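Long-range contact in N-acetyltransferase (Staphylococcus aureus subsp. aureus, PDB 4LUA), which probably transfers an acetyl group from acetyl-coenzyme A to an amine of a substrate not identified here: residues Q37-T42 and I86-V91. Sequence-based numbering, arbitrary orientation.
Sequences QTMTDT and IKYNFV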
loop_
_atom_site.group_PDB
_atom_site.type_symbol
_atom_site.label_atom_id
_atom_site.label_comp_id
_atom_site.label_asym_id
_atom_site.label_seq_id
_atom_site.Cartn_x
_atom_site.Cartn_y
_atom_site.Cartn_z
ATOM N N GLN A 37 -9.371 6.849 -1.415
ATOM C CA GLN A 37 -8.860 8.161 -1.763
ATOM C C GLN A 37 -8.495 8.156 -3.241
ATOM O O GLN A 37 -7.993 7.146 -3.795
ATOM C CB GLN A 37 -7.673 8.573 -0.875
ATOM C CG GLN A 37 -6.376 7.818 -1.152
ATOM C CD GLN A 37 -5.547 7.585 0.127
ATOM O OE1 GLN A 37 -4.811 6.589 0.234
ATOM N NE2 GLN A 37 -5.665 8.504 1.098
ATOM N N THR A 38 -8.774 9.288 -3.871
ATOM C CA THR A 38 -8.482 9.479 -5.273
ATOM C C THR A 38 -7.040 9.929 -5.496
ATOM O O THR A 38 -6.448 10.627 -4.669
ATOM C CB THR A 38 -9.483 10.471 -5.851
ATOM O OG1 THR A 38 -10.641 9.725 -6.220
ATOM C CG2 THR A 38 -8.937 11.205 -7.067
ATOM N N MET A 39 -6.474 9.467 -6.604
ATOM C CA MET A 39 -5.074 9.669 -6.904
ATOM C C MET A 39 -4.998 10.772 -7.966
ATOM O O MET A 39 -5.270 10.547 -9.149
ATOM C CB MET A 39 -4.471 8.350 -7.396
ATOM C CG MET A 39 -4.742 7.169 -6.453
ATOM S SD MET A 39 -3.724 7.382 -5.006
ATOM C CE MET A 39 -2.199 7.134 -5.814
ATOM N N THR A 40 -4.645 11.978 -7.534
ATOM C CA THR A 40 -4.604 13.110 -8.440
ATOM C C THR A 40 -3.319 13.053 -9.260
ATOM O O THR A 40 -2.374 12.378 -8.856
ATOM C CB THR A 40 -4.617 14.410 -7.658
ATOM O OG1 THR A 40 -3.316 14.642 -7.093
ATOM C CG2 THR A 40 -5.645 14.329 -6.561
ATOM N N ASP A 41 -3.278 13.753 -10.402
ATOM C CA ASP A 41 -2.078 13.769 -11.241
ATOM C C ASP A 41 -0.869 14.280 -10.459
ATOM O O ASP A 41 0.257 13.773 -10.606
ATOM C CB ASP A 41 -2.242 14.700 -12.461
ATOM C CG ASP A 41 -3.112 14.116 -13.564
ATOM O OD1 ASP A 41 -3.600 12.972 -13.458
ATOM O OD2 ASP A 41 -3.305 14.831 -14.573
ATOM N N THR A 42 -1.088 15.311 -9.645
ATOM C CA THR A 42 0.016 15.881 -8.881
ATOM C C THR A 42 0.558 14.852 -7.891
ATOM O O THR A 42 1.774 14.664 -7.778
ATOM C CB THR A 42 -0.404 17.142 -8.141
ATOM O OG1 THR A 42 -0.769 18.130 -9.109
ATOM C CG2 THR A 42 0.750 17.678 -7.312
ATOM N N ILE A 86 3.225 1.815 4.649
ATOM C CA ILE A 86 2.760 1.287 3.356
ATOM C C ILE A 86 1.500 2.052 3.001
ATOM O O ILE A 86 0.614 2.232 3.852
ATOM C CB ILE A 86 2.459 -0.228 3.497
ATOM C CG1 ILE A 86 3.735 -0.981 3.835
ATOM C CG2 ILE A 86 1.771 -0.740 2.165
ATOM C CD1 ILE A 86 3.464 -2.441 4.283
ATOM N N LYS A 87 1.465 2.542 1.761
ATOM C CA LYS A 87 0.387 3.406 1.261
ATOM C C LYS A 87 0.060 3.035 -0.173
ATOM O O LYS A 87 0.847 2.361 -0.875
ATOM C CB LYS A 87 0.855 4.915 1.292
ATOM C CG LYS A 87 0.890 5.382 2.735
ATOM C CD LYS A 87 1.160 6.859 2.843
ATOM C CE LYS A 87 -0.099 7.650 3.125
ATOM N NZ LYS A 87 0.133 9.102 2.851
ATOM N N TYR A 88 -1.073 3.560 -0.641
ATOM C CA TYR A 88 -1.417 3.513 -2.086
ATOM C C TYR A 88 -1.337 2.089 -2.623
ATOM O O TYR A 88 -0.722 1.830 -3.670
ATOM C CB TYR A 88 -0.511 4.458 -2.897
ATOM C CG TYR A 88 -0.504 5.856 -2.293
ATOM C CD1 TYR A 88 -1.688 6.521 -2.015
ATOM C CD2 TYR A 88 0.697 6.469 -1.972
ATOM C CE1 TYR A 88 -1.669 7.802 -1.440
ATOM C CE2 TYR A 88 0.719 7.732 -1.396
ATOM C CZ TYR A 88 -0.469 8.367 -1.124
ATOM O OH TYR A 88 -0.451 9.641 -0.557
ATOM N N ASN A 89 -2.012 1.179 -1.939
ATOM C CA ASN A 89 -1.972 -0.256 -2.315
ATOM C C ASN A 89 -3.233 -0.545 -3.100
ATOM O O ASN A 89 -4.342 -0.627 -2.533
ATOM C CB ASN A 89 -1.896 -1.052 -1.012
ATOM C CG ASN A 89 -1.798 -2.599 -1.194
ATOM O OD1 ASN A 89 -2.172 -3.332 -0.278
ATOM N ND2 ASN A 89 -1.370 -3.090 -2.372
ATOM N N PHE A 90 -3.094 -0.631 -4.431
ATOM C CA PHE A 90 -4.234 -0.962 -5.300
ATOM C C PHE A 90 -3.923 -2.256 -5.998
ATOM O O PHE A 90 -2.857 -2.387 -6.623
ATOM C CB PHE A 90 -4.414 0.165 -6.362
ATOM C CG PHE A 90 -4.804 1.486 -5.757
ATOM C CD1 PHE A 90 -6.129 1.847 -5.604
ATOM C CD2 PHE A 90 -3.808 2.372 -5.360
ATOM C CE1 PHE A 90 -6.500 3.088 -5.025
ATOM C CE2 PHE A 90 -4.159 3.611 -4.788
ATOM C CZ PHE A 90 -5.489 3.975 -4.629
ATOM N N VAL A 91 -4.836 -3.228 -5.889
ATOM C CA VAL A 91 -4.557 -4.573 -6.403
ATOM C C VAL A 91 -5.742 -4.997 -7.265
ATOM O O VAL A 91 -6.875 -4.955 -6.783
ATOM C CB VAL A 91 -4.499 -5.570 -5.244
ATOM C CG1 VAL A 91 -4.088 -6.945 -5.778
ATOM C CG2 VAL A 91 -3.617 -5.065 -4.139
HETATM O O HOH W 1 -2.974 4.881 1.077
#
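Met39 rests its sulfur against the rings of both Tyr88 and Phe90, two Met-aromatic contacts made by one atom. SD lies 3.7 Å from Tyr88 CD1 and approaches both rings obliquely, 4.6 Å from the centroid of Tyr88 and 4.9 Å from that of Phe90. Bends at chi2 and chi3 curl the chain, bringing CE of Met39 near CD1 of Tyr88 as well, while Met39 CG packs 3.8 Å from Phe90 CZ. Tyr18 and Val22 of helix 15-25 and Ile44 of helix 41-48 also touch the methionine.

Gln37 OE1 lies 3.8 Å from Tyr88 CE1, oblique to the ring, with amide and ring planes 53° apart. No direct hydrogen bond joins the segments; the polar link is a water that donates to Gln37 OE1 at 2.6 Å and accepts from Tyr88 N at 2.9 Å.

Tyr88 itself has a left-handed backbone conformation (phi/psi 53/52°). Lys87 and Phe90 make backbone hydrogen bonds with Ala71 and Thr69, so that Tyr88 and Asn89 stand opposite one residue, Ala70. This is consistent with the fourth-strand beta bulge of GNAT enzymes, which typically lies at the acetyl-coenzyme A site, where strand backbone groups bind the cofactor; the 37-42 loop packs beside it.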